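Local atomic coordinates of adenylate kinase (Schistosoma mansoni, PDB entry 3UMF), a protein that catalyses the reversible transfer of a phosphate group from ATP to AMP, giving two molecules of ADP. Residues Gln24-Ala29 with Lys128-Cys133; Ala29-Val34 with Glu99-Leu104; Asn56-Gly61 with Ala95-Ala100. All coordinates share one frame; numbering follows the deposited sequence.

In the fold
The three contacts share one flank of the P-loop kinase fold. Interactions 1 and 2 have A29 in common, with centres about 8 Å apart; interactions 2 and 3 share E99 and A100 of helix 90-104, with centres about 7 Å apart. M101 connects them, since its CG lies 3.7 Å from L58 CD1 of interaction 3 and its CB 3.8 Å from L26 CD2 of interaction 1. Along the chain, interactions 2 and 3 are nested inside the loop that interaction 1 closes. Strand 30-35 leads into the P-loop and 56-58 into the probable AMP-binding region, whereas interaction 1 lies where the central strand 30-35 begins, at the sheet end away from the P-loop.

Interaction 1 of 3, residues Gln24-Ala29 with Lys128-Cys133; sequences QKLAKA and KEVCPC
V130 opens the contact by laying CG1 against L26 CD1 at 3.8 Å, just where the chain has left helix 120-129. The setting is the margin of the Rossmann-like core: segment 24-29, where the modelled chain starts, leads into strand 30-35, while segment 128-133 runs from the last turn of helix 120-129 toward the adjacent parallel strand 135-140. V130 is the first residue after its helix to abandon helical backbone angles. Its CG1 stands anti to the backbone N (chi1 -165°), which turns that branch to L26; the two side chains meet at a slant, through one methyl each. L26 is buried, and its side chain also packs on M101 and I102 of helix 90-104; V130 rests on M101 as well.

C131 comes next, its CA 7.0 Å from the CA of L26, the nearest pair of CA atoms across the two segments. Its CB faces the carbonyl oxygen L26 O at 4.0 Å, a packing contact without a hydrogen bond. The sulfur sits between the backbone N and the carbonyl carbon (chi1 65°), and from there C131 SG lies 4.2 Å from A29 CB. The same side chain touches V31 and M101, so the sulfur lies beside A29, V31 and M101.

P132 contributes its backbone rather than its ring. Direct hydrogen bonds between the segments are lacking, and a water spans them instead: it donates one hydrogen to A29 O at 3.2 Å and another to P132 O at 2.6 Å.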
ATOM      1  N   GLN A  24      20.606  -3.758  12.331  1.00 84.86           N
ATOM      2  CA  GLN A  24      20.337  -3.456  10.931  1.00 79.03           C
ATOM      3  C   GLN A  24      20.458  -1.957  10.672  1.00 76.85           C
ATOM      4  O   GLN A  24      20.427  -1.155  11.605  1.00 68.03           O
ATOM      5  CB  GLN A  24      18.935  -3.946  10.544  1.00 70.63           C
ATOM      6  N   LYS A  25      20.610  -1.586   9.404  1.00 80.46           N
ATOM      7  CA  LYS A  25      20.616  -0.180   9.015  1.00 80.85           C
ATOM      8  C   LYS A  25      19.183   0.331   9.001  1.00 77.68           C
ATOM      9  O   LYS A  25      18.933   1.537   8.963  1.00 76.41           O
ATOM     10  CB  LYS A  25      21.250  -0.008   7.637  1.00 83.16           C
ATOM     11  N   LEU A  26      18.249  -0.615   9.042  1.00 73.18           N
ATOM     12  CA  LEU A  26      16.826  -0.329   9.048  1.00 72.92           C
ATOM     13  C   LEU A  26      16.306  -0.270  10.480  1.00 78.37           C
ATOM     14  O   LEU A  26      15.315  -0.918  10.818  1.00 81.56           O
ATOM     15  CB  LEU A  26      16.073  -1.412   8.275  1.00 72.50           C
ATOM     16  CG  LEU A  26      16.505  -1.677   6.831  1.00 71.78           C
ATOM     17  CD1 LEU A  26      15.883  -2.967   6.319  1.00 71.60           C
ATOM     18  CD2 LEU A  26      16.119  -0.511   5.938  1.00 66.49           C
ATOM     19  N   ALA A  27      16.987   0.502  11.322  1.00 79.22           N
ATOM     20  CA  ALA A  27      16.567   0.688  12.703  1.00 78.46           C
ATOM     21  C   ALA A  27      15.887   2.039  12.821  1.00 77.77           C
ATOM     22  O   ALA A  27      14.991   2.236  13.644  1.00 76.16           O
ATOM     23  CB  ALA A  27      17.762   0.610  13.637  1.00 76.50           C
ATOM     24  N   LYS A  28      16.325   2.968  11.980  1.00 76.52           N
ATOM     25  CA  LYS A  28      15.754   4.304  11.932  1.00 74.76           C
ATOM     26  C   LYS A  28      14.476   4.350  11.086  1.00 67.98           C
ATOM     27  O   LYS A  28      13.708   5.305  11.169  1.00 68.36           O
ATOM     28  CB  LYS A  28      16.794   5.293  11.379  1.00 77.44           C
ATOM     29  N   ALA A  29      14.243   3.304  10.294  1.00 58.95           N
ATOM     30  CA  ALA A  29      13.136   3.274   9.336  1.00 47.07           C
ATOM     31  C   ALA A  29      11.744   3.353   9.962  1.00 43.41           C
ATOM     32  O   ALA A  29      11.429   2.628  10.908  1.00 42.92           O
ATOM     33  CB  ALA A  29      13.232   2.037   8.446  1.00 44.25           C
ATOM     34  N   LYS A 128       8.753  -9.105  10.420  1.00 42.22           N
ATOM     35  CA  LYS A 128       9.773 -10.036  10.897  1.00 52.33           C
ATOM     36  C   LYS A 128      11.074  -9.870  10.119  1.00 54.63           C
ATOM     37  O   LYS A 128      12.133  -9.635  10.699  1.00 57.89           O
ATOM     38  CB  LYS A 128       9.287 -11.486  10.778  1.00 53.03           C
ATOM     39  CG  LYS A 128      10.336 -12.527  11.167  1.00 65.53           C
ATOM     40  CD  LYS A 128       9.902 -13.956  10.828  1.00 74.19           C
ATOM     41  CE  LYS A 128      10.375 -14.380   9.443  1.00 79.90           C
ATOM     42  NZ  LYS A 128       9.241 -14.633   8.510  1.00 81.39           N
ATOM     43  N   GLU A 129      10.974  -9.981   8.798  1.00 50.06           N
ATOM     44  CA  GLU A 129      12.136  -9.989   7.915  1.00 52.52           C
ATOM     45  C   GLU A 129      12.737  -8.601   7.687  1.00 48.87           C
ATOM     46  O   GLU A 129      13.923  -8.480   7.388  1.00 49.22           O
ATOM     47  CB  GLU A 129      11.758 -10.603   6.563  1.00 54.88           C
ATOM     48  CG  GLU A 129      11.213 -12.019   6.642  1.00 66.49           C
ATOM     49  CD  GLU A 129      12.281 -13.067   6.422  1.00 80.19           C
ATOM     50  OE1 GLU A 129      13.264 -13.088   7.192  1.00 84.88           O
ATOM     51  OE2 GLU A 129      12.140 -13.870   5.474  1.00 85.61           O
ATOM     52  N   VAL A 130      11.923  -7.556   7.812  1.00 47.54           N
ATOM     53  CA  VAL A 130      12.405  -6.198   7.559  1.00 49.19           C
ATOM     54  C   VAL A 130      12.381  -5.336   8.823  1.00 49.88           C
ATOM     55  O   VAL A 130      13.395  -5.202   9.506  1.00 51.92           O
ATOM     56  CB  VAL A 130      11.605  -5.505   6.430  1.00 52.60           C
ATOM     57  CG1 VAL A 130      12.348  -4.272   5.938  1.00 54.68           C
ATOM     58  CG2 VAL A 130      11.368  -6.470   5.280  1.00 51.64           C
ATOM     59  N   CYS A 131      11.224  -4.755   9.126  1.00 47.92           N
ATOM     60  CA  CYS A 131      11.043  -3.984  10.352  1.00 54.00           C
ATOM     61  C   CYS A 131       9.557  -3.781  10.631  1.00 47.96           C
ATOM     62  O   CYS A 131       8.745  -3.791   9.704  1.00 38.14           O
ATOM     63  CB  CYS A 131      11.765  -2.634  10.265  1.00 57.80           C
ATOM     64  SG  CYS A 131      11.123  -1.513   9.013  1.00 55.29           S
ATOM     65  N   PRO A 132       9.193  -3.613  11.914  1.00 54.11           N
ATOM     66  CA  PRO A 132       7.792  -3.366  12.277  1.00 49.21           C
ATOM     67  C   PRO A 132       7.295  -2.067  11.656  1.00 43.72           C
ATOM     68  O   PRO A 132       8.072  -1.120  11.514  1.00 48.39           O
ATOM     69  CB  PRO A 132       7.846  -3.230  13.801  1.00 51.82           C
ATOM     70  CG  PRO A 132       9.071  -3.982  14.206  1.00 59.21           C
ATOM     71  CD  PRO A 132      10.056  -3.734  13.103  1.00 58.59           C
ATOM     72  N   CYS A 133       6.026  -2.016  11.278  1.00 39.39           N
ATOM     73  CA  CYS A 133       5.499  -0.804  10.673  1.00 37.31           C
ATOM     74  C   CYS A 133       5.206   0.245  11.741  1.00 38.85           C
ATOM     75  O   CYS A 133       5.004  -0.082  12.914  1.00 37.25           O
ATOM     76  CB  CYS A 133       4.248  -1.100   9.839  1.00 35.56           C
ATOM     77  SG  CYS A 133       2.745  -1.395  10.781  1.00 41.64           S
TER
HETATM   78  O   HOH W   1       8.444   1.385  11.109  1.00 38.30           O

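Interaction 2 of 3, residues Ala29-Val34 with Glu99-Leu104; sequences AKVIFV and EAMIKL
The CA atoms of A29 and M101, 8.3 Å apart, are the nearest CA pair between the segments, and from there the strand moves off: the CA of V31 is 9.8 Å and that of V34 16.1 Å from the CA of M101. With the backbones so far apart and no hydrogen bond between them, the contact depends on one long side chain. M101 supplies it. Its CG is anti to the carbonyl carbon and the next torsion is extended, carrying the sulfur out from helix 90-104; the chain then bends at the thioether (chi3 55°), and this turn swings CE round to V31 of the strand and to A29 just before it.

CE does all the touching on the helix side. M101 CE lies 3.7 Å from V31 CG2 and 4.3 Å from A29 CB, facing two methyls that stand 4.8 Å from each other. The thioether S is further back, with M101 SD 4.6 Å from V31 CG2, so V31 and A29 meet the terminal methyl and not the sulfur. V31 presents one branch: CG2, anti to its own carbonyl carbon, points to the methionine, while V31 CG1 stays 5.5 Å from M101 CE. The side chains of V31 and M101 cross at about a right angle and meet through a single methyl pair, in keeping with the modest 81 Å² of buried surface.

The packing continues onto neighbouring strands. V31 also rests on I113 of strand 110-114, and its backbone is hydrogen-bonded to L134, next to strand 135-140. M101 reaches F111 of strand 110-114 and L58 of strand 56-58, so helix 90-104 lies across one face of the parallel sheet, over the strands 56-58, 110-114 and 30-35.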
ATOM      1  N   ALA A  29      14.243   3.304  10.294  1.00 58.95           N
ATOM      2  CA  ALA A  29      13.136   3.274   9.336  1.00 47.07           C
ATOM      3  C   ALA A  29      11.744   3.353   9.962  1.00 43.41           C
ATOM      4  O   ALA A  29      11.429   2.628  10.908  1.00 42.92           O
ATOM      5  CB  ALA A  29      13.232   2.037   8.446  1.00 44.25           C
ATOM      6  N   LYS A  30      10.923   4.250   9.419  1.00 36.18           N
ATOM      7  CA  LYS A  30       9.517   4.370   9.785  1.00 38.20           C
ATOM      8  C   LYS A  30       8.665   3.974   8.588  1.00 42.15           C
ATOM      9  O   LYS A  30       8.668   4.657   7.564  1.00 41.96           O
ATOM     10  CB  LYS A  30       9.202   5.807  10.196  1.00 43.87           C
ATOM     11  CG  LYS A  30       9.866   6.248  11.487  1.00 50.88           C
ATOM     12  CD  LYS A  30       9.953   7.759  11.552  1.00 62.01           C
ATOM     13  CE  LYS A  30       9.733   8.278  12.961  1.00 71.07           C
ATOM     14  NZ  LYS A  30       9.205   9.671  12.933  1.00 71.64           N
ATOM     15  N   VAL A  31       7.935   2.872   8.721  1.00 34.59           N
ATOM     16  CA  VAL A  31       7.191   2.311   7.600  1.00 32.41           C
ATOM     17  C   VAL A  31       5.691   2.534   7.726  1.00 31.87           C
ATOM     18  O   VAL A  31       5.078   2.181   8.735  1.00 32.13           O
ATOM     19  CB  VAL A  31       7.465   0.802   7.448  1.00 32.44           C
ATOM     20  CG1 VAL A  31       6.551   0.190   6.399  1.00 33.42           C
ATOM     21  CG2 VAL A  31       8.924   0.569   7.099  1.00 34.91           C
ATOM     22  N   ILE A  32       5.105   3.127   6.693  1.00 29.20           N
ATOM     23  CA  ILE A  32       3.674   3.379   6.663  1.00 27.65           C
ATOM     24  C   ILE A  32       3.009   2.530   5.586  1.00 31.59           C
ATOM     25  O   ILE A  32       3.179   2.776   4.390  1.00 30.08           O
ATOM     26  CB  ILE A  32       3.388   4.865   6.380  1.00 29.87           C
ATOM     27  CG1 ILE A  32       4.045   5.739   7.452  1.00 31.80           C
ATOM     28  CG2 ILE A  32       1.891   5.123   6.313  1.00 27.64           C
ATOM     29  CD1 ILE A  32       4.121   7.201   7.079  1.00 33.81           C
ATOM     30  N   PHE A  33       2.263   1.518   6.011  1.00 30.44           N
ATOM     31  CA  PHE A  33       1.473   0.720   5.084  1.00 28.35           C
ATOM     32  C   PHE A  33       0.268   1.542   4.622  1.00 31.14           C
ATOM     33  O   PHE A  33      -0.383   2.204   5.430  1.00 26.31           O
ATOM     34  CB  PHE A  33       0.998  -0.566   5.766  1.00 27.07           C
ATOM     35  CG  PHE A  33       2.105  -1.549   6.069  1.00 36.23           C
ATOM     36  CD1 PHE A  33       3.246  -1.609   5.283  1.00 34.16           C
ATOM     37  CD2 PHE A  33       1.993  -2.426   7.141  1.00 38.91           C
ATOM     38  CE1 PHE A  33       4.252  -2.523   5.563  1.00 36.77           C
ATOM     39  CE2 PHE A  33       2.996  -3.343   7.423  1.00 39.53           C
ATOM     40  CZ  PHE A  33       4.127  -3.388   6.633  1.00 34.86           C
ATOM     41  N   VAL A  34      -0.027   1.507   3.326  1.00 26.15           N
ATOM     42  CA  VAL A  34      -1.185   2.224   2.792  1.00 25.00           C
ATOM     43  C   VAL A  34      -2.150   1.278   2.077  1.00 26.57           C
ATOM     44  O   VAL A  34      -1.773   0.573   1.135  1.00 27.47           O
ATOM     45  CB  VAL A  34      -0.761   3.366   1.839  1.00 37.57           C
ATOM     46  CG1 VAL A  34      -1.988   4.080   1.284  1.00 37.89           C
ATOM     47  CG2 VAL A  34       0.140   4.349   2.566  1.00 32.82           C
ATOM     48  N   GLU A  99      15.635  -4.605  -0.072  1.00 40.31           N
ATOM     49  CA  GLU A  99      16.773  -4.109  -0.834  1.00 46.21           C
ATOM     50  C   GLU A  99      16.607  -2.628  -1.156  1.00 39.58           C
ATOM     51  O   GLU A  99      17.565  -1.860  -1.080  1.00 39.08           O
ATOM     52  CB  GLU A  99      16.944  -4.910  -2.127  1.00 56.53           C
ATOM     53  CG  GLU A  99      18.175  -4.528  -2.926  1.00 70.39           C
ATOM     54  CD  GLU A  99      18.036  -4.835  -4.406  1.00 80.22           C
ATOM     55  OE1 GLU A  99      18.658  -4.121  -5.221  1.00 88.13           O
ATOM     56  OE2 GLU A  99      17.308  -5.790  -4.753  1.00 77.70           O
ATOM     57  N   ALA A 100      15.389  -2.232  -1.509  1.00 31.86           N
ATOM     58  CA  ALA A 100      15.102  -0.837  -1.819  1.00 33.25           C
ATOM     59  C   ALA A 100      15.190   0.059  -0.580  1.00 38.88           C
ATOM     60  O   ALA A 100      15.644   1.201  -0.664  1.00 42.53           O
ATOM     61  CB  ALA A 100      13.731  -0.710  -2.474  1.00 35.00           C
ATOM     62  N   MET A 101      14.771  -0.465   0.569  1.00 30.70           N
ATOM     63  CA  MET A 101      14.785   0.306   1.811  1.00 32.53           C
ATOM     64  C   MET A 101      16.205   0.575   2.318  1.00 43.84           C
ATOM     65  O   MET A 101      16.504   1.681   2.772  1.00 45.13           O
ATOM     66  CB  MET A 101      13.937  -0.381   2.885  1.00 30.73           C
ATOM     67  CG  MET A 101      12.445  -0.407   2.557  1.00 30.52           C
ATOM     68  SD  MET A 101      11.460  -1.330   3.751  1.00 41.74           S
ATOM     69  CE  MET A 101      11.909  -0.508   5.277  1.00 35.92           C
ATOM     70  N   ILE A 102      17.072  -0.431   2.236  1.00 43.12           N
ATOM     71  CA  ILE A 102      18.473  -0.294   2.632  1.00 49.68           C
ATOM     72  C   ILE A 102      19.149   0.759   1.765  1.00 54.47           C
ATOM     73  O   ILE A 102      19.994   1.530   2.230  1.00 53.84           O
ATOM     74  CB  ILE A 102      19.228  -1.634   2.472  1.00 51.65           C
ATOM     75  CG1 ILE A 102      18.714  -2.657   3.490  1.00 52.66           C
ATOM     76  CG2 ILE A 102      20.727  -1.443   2.636  1.00 59.22           C
ATOM     77  CD1 ILE A 102      19.369  -4.022   3.371  1.00 54.74           C
ATOM     78  N   LYS A 103      18.738   0.795   0.504  1.00 52.54           N
ATOM     79  CA  LYS A 103      19.294   1.687  -0.497  1.00 55.20           C
ATOM     80  C   LYS A 103      18.851   3.140  -0.293  1.00 55.68           C
ATOM     81  O   LYS A 103      19.561   4.067  -0.682  1.00 59.52           O
ATOM     82  CB  LYS A 103      18.861   1.191  -1.886  1.00 60.40           C
ATOM     83  CG  LYS A 103      19.617   1.774  -3.063  1.00 68.75           C
ATOM     84  CD  LYS A 103      18.977   1.334  -4.372  1.00 69.75           C
ATOM     85  CE  LYS A 103      19.991   1.265  -5.503  1.00 75.78           C
ATOM     86  NZ  LYS A 103      19.897   2.424  -6.431  1.00 76.86           N
ATOM     87  N   LEU A 104      17.692   3.342   0.333  1.00 49.70           N
ATOM     88  CA  LEU A 104      17.092   4.678   0.420  1.00 48.65           C
ATOM     89  C   LEU A 104      16.910   5.232   1.837  1.00 52.31           C
ATOM     90  O   LEU A 104      16.415   6.350   2.003  1.00 56.22           O
ATOM     91  CB  LEU A 104      15.722   4.685  -0.280  1.00 42.31           C
ATOM     92  CG  LEU A 104      15.694   4.428  -1.786  1.00 44.52           C
ATOM     93  CD1 LEU A 104      14.260   4.307  -2.269  1.00 41.95           C
ATOM     94  CD2 LEU A 104      16.418   5.539  -2.533  1.00 52.71           C
TER

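Interaction 3 of 3, residues Asn56-Gly61 with Ala95-Ala100; sequences NHLSSG and ALLKEA
L58, on edge strand 56-58, meets L97 and A100 of helix 90-104, and its side chain can be traced outward atom by atom. L58 CB already lies 4.2 Å from L97 CD2. The next atom, anti to the carbonyl carbon (chi1 -59°), is directed between the two helix residues: L58 CG is 4.8 Å from L97 CD2, and L58 CG is also 4.8 Å from A100 CB. At this fork the branches divide the work: L58 CD1 packs on L97 CD2 at 4.1 Å, whereas L58 CD2 settles against A100 CB at 4.0 Å. One leucine thus covers two positions almost a full helical turn apart.

L97 answers with a single branch. Its CB does not aim straight at the strand, but CD2 extends to L58, and the two leucines cross at a slant. A100 offers its lone methyl to CD2 of L58. No polar group takes part, and the buried cluster is extended by I113 of strand 110-114, which touches both L58 and L97, and by L63 of helix 60-68, which touches L97 and A100.

Just beyond L58 the chain turns into helix 60-68, where S59 OG caps D62 N. Strand 56-58 running into helix 60-68, with helix 90-104 packed on the sheet, is the arrangement of adenylate kinases, in which the capped N-terminal end of helix 60-68 probably belongs to the AMP-binding region.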
ATOM      1  N   ASN A  56       9.899   8.354   0.991  1.00 37.36           N
ATOM      2  CA  ASN A  56      10.193   7.378  -0.057  1.00 38.50           C
ATOM      3  C   ASN A  56       8.896   6.657  -0.414  1.00 39.23           C
ATOM      4  O   ASN A  56       8.086   6.353   0.463  1.00 45.57           O
ATOM      5  CB  ASN A  56      11.256   6.379   0.394  1.00 39.17           C
ATOM      6  CG  ASN A  56      12.615   7.027   0.604  1.00 45.67           C
ATOM      7  OD1 ASN A  56      13.114   7.104   1.727  1.00 50.12           O
ATOM      8  ND2 ASN A  56      13.224   7.490  -0.484  1.00 43.26           N
ATOM      9  N   HIS A  57       8.686   6.401  -1.699  1.00 39.60           N
ATOM     10  CA  HIS A  57       7.455   5.764  -2.145  1.00 41.40           C
ATOM     11  C   HIS A  57       7.773   4.443  -2.839  1.00 41.88           C
ATOM     12  O   HIS A  57       8.426   4.419  -3.884  1.00 42.45           O
ATOM     13  CB  HIS A  57       6.672   6.703  -3.068  1.00 53.32           C
ATOM     14  CG  HIS A  57       5.277   6.244  -3.369  1.00 64.89           C
ATOM     15  ND1 HIS A  57       4.446   6.921  -4.233  1.00 70.49           N
ATOM     16  CD2 HIS A  57       4.569   5.179  -2.922  1.00 67.33           C
ATOM     17  CE1 HIS A  57       3.285   6.293  -4.309  1.00 69.95           C
ATOM     18  NE2 HIS A  57       3.335   5.232  -3.523  1.00 69.02           N
ATOM     19  N   LEU A  58       7.319   3.347  -2.243  1.00 38.25           N
ATOM     20  CA  LEU A  58       7.603   2.019  -2.769  1.00 33.70           C
ATOM     21  C   LEU A  58       6.320   1.288  -3.144  1.00 29.81           C
ATOM     22  O   LEU A  58       5.317   1.376  -2.441  1.00 28.02           O
ATOM     23  CB  LEU A  58       8.362   1.182  -1.732  1.00 31.53           C
ATOM     24  CG  LEU A  58       9.717   1.667  -1.209  1.00 42.23           C
ATOM     25  CD1 LEU A  58      10.250   0.682  -0.178  1.00 39.98           C
ATOM     26  CD2 LEU A  58      10.714   1.851  -2.343  1.00 41.31           C
ATOM     27  N   SER A  59       6.364   0.559  -4.254  1.00 30.36           N
ATOM     28  CA  SER A  59       5.266  -0.314  -4.642  1.00 35.70           C
ATOM     29  C   SER A  59       5.845  -1.600  -5.216  1.00 35.45           C
ATOM     30  O   SER A  59       6.910  -1.580  -5.831  1.00 34.96           O
ATOM     31  CB  SER A  59       4.359   0.372  -5.663  1.00 37.12           C
ATOM     32  OG  SER A  59       4.999   0.496  -6.921  1.00 43.60           O
ATOM     33  N   SER A  60       5.151  -2.716  -5.011  1.00 34.62           N
ATOM     34  CA  SER A  60       5.646  -4.002  -5.478  1.00 39.88           C
ATOM     35  C   SER A  60       5.736  -4.022  -6.998  1.00 37.04           C
ATOM     36  O   SER A  60       6.696  -4.549  -7.558  1.00 36.16           O
ATOM     37  CB  SER A  60       4.766  -5.146  -4.968  1.00 42.33           C
ATOM     38  OG  SER A  60       3.449  -5.054  -5.477  1.00 47.93           O
ATOM     39  N   GLY A  61       4.740  -3.429  -7.653  1.00 30.67           N
ATOM     40  CA  GLY A  61       4.715  -3.319  -9.101  1.00 31.56           C
ATOM     41  C   GLY A  61       5.940  -2.644  -9.692  1.00 30.43           C
ATOM     42  O   GLY A  61       6.524  -3.145 -10.654  1.00 29.88           O
ATOM     43  N   ALA A  95      12.076  -9.426  -0.536  1.00 35.42           N
ATOM     44  CA  ALA A  95      13.497  -9.168  -0.741  1.00 38.02           C
ATOM     45  C   ALA A  95      13.728  -7.878  -1.528  1.00 39.16           C
ATOM     46  O   ALA A  95      14.673  -7.139  -1.254  1.00 38.21           O
ATOM     47  CB  ALA A  95      14.157 -10.348  -1.440  1.00 39.72           C
ATOM     48  N   LEU A  96      12.864  -7.607  -2.501  1.00 41.04           N
ATOM     49  CA  LEU A  96      12.971  -6.382  -3.287  1.00 39.68           C
ATOM     50  C   LEU A  96      12.689  -5.152  -2.428  1.00 35.37           C
ATOM     51  O   LEU A  96      13.383  -4.140  -2.539  1.00 33.46           O
ATOM     52  CB  LEU A  96      12.033  -6.422  -4.498  1.00 36.80           C
ATOM     53  CG  LEU A  96      12.395  -7.413  -5.609  1.00 36.38           C
ATOM     54  CD1 LEU A  96      11.404  -7.322  -6.762  1.00 34.83           C
ATOM     55  CD2 LEU A  96      13.814  -7.176  -6.103  1.00 40.67           C
ATOM     56  N   LEU A  97      11.673  -5.249  -1.573  1.00 29.85           N
ATOM     57  CA  LEU A  97      11.340  -4.174  -0.638  1.00 31.11           C
ATOM     58  C   LEU A  97      12.515  -3.866   0.283  1.00 34.82           C
ATOM     59  O   LEU A  97      12.936  -2.717   0.401  1.00 34.32           O
ATOM     60  CB  LEU A  97      10.123  -4.555   0.207  1.00 29.29           C
ATOM     61  CG  LEU A  97       8.742  -4.389  -0.428  1.00 33.85           C
ATOM     62  CD1 LEU A  97       7.682  -5.049   0.439  1.00 33.29           C
ATOM     63  CD2 LEU A  97       8.426  -2.915  -0.628  1.00 32.97           C
ATOM     64  N   LYS A  98      13.037  -4.907   0.923  1.00 31.91           N
ATOM     65  CA  LYS A  98      14.160  -4.780   1.842  1.00 36.81           C
ATOM     66  C   LYS A  98      15.366  -4.157   1.150  1.00 38.05           C
ATOM     67  O   LYS A  98      16.030  -3.284   1.708  1.00 39.66           O
ATOM     68  CB  LYS A  98      14.536  -6.155   2.399  1.00 40.85           C
ATOM     69  CG  LYS A  98      15.579  -6.136   3.504  1.00 47.85           C
ATOM     70  CD  LYS A  98      15.900  -7.552   3.963  1.00 53.27           C
ATOM     71  CE  LYS A  98      16.546  -7.566   5.336  1.00 62.74           C
ATOM     72  NZ  LYS A  98      16.788  -8.957   5.812  1.00 66.04           N
ATOM     73  N   GLU A  99      15.635  -4.605  -0.072  1.00 40.31           N
ATOM     74  CA  GLU A  99      16.773  -4.109  -0.834  1.00 46.21           C
ATOM     75  C   GLU A  99      16.607  -2.628  -1.156  1.00 39.58           C
ATOM     76  O   GLU A  99      17.565  -1.860  -1.080  1.00 39.08           O
ATOM     77  CB  GLU A  99      16.944  -4.910  -2.127  1.00 56.53           C
ATOM     78  CG  GLU A  99      18.175  -4.528  -2.926  1.00 70.39           C
ATOM     79  CD  GLU A  99      18.036  -4.835  -4.406  1.00 80.22           C
ATOM     80  OE1 GLU A  99      18.658  -4.121  -5.221  1.00 88.13           O
ATOM     81  OE2 GLU A  99      17.308  -5.790  -4.753  1.00 77.70           O
ATOM     82  N   ALA A 100      15.389  -2.232  -1.509  1.00 31.86           N
ATOM     83  CA  ALA A 100      15.102  -0.837  -1.819  1.00 33.25           C
ATOM     84  C   ALA A 100      15.190   0.059  -0.580  1.00 38.88           C
ATOM     85  O   ALA A 100      15.644   1.201  -0.664  1.00 42.53           O
ATOM     86  CB  ALA A 100      13.731  -0.710  -2.474  1.00 35.00           C
TER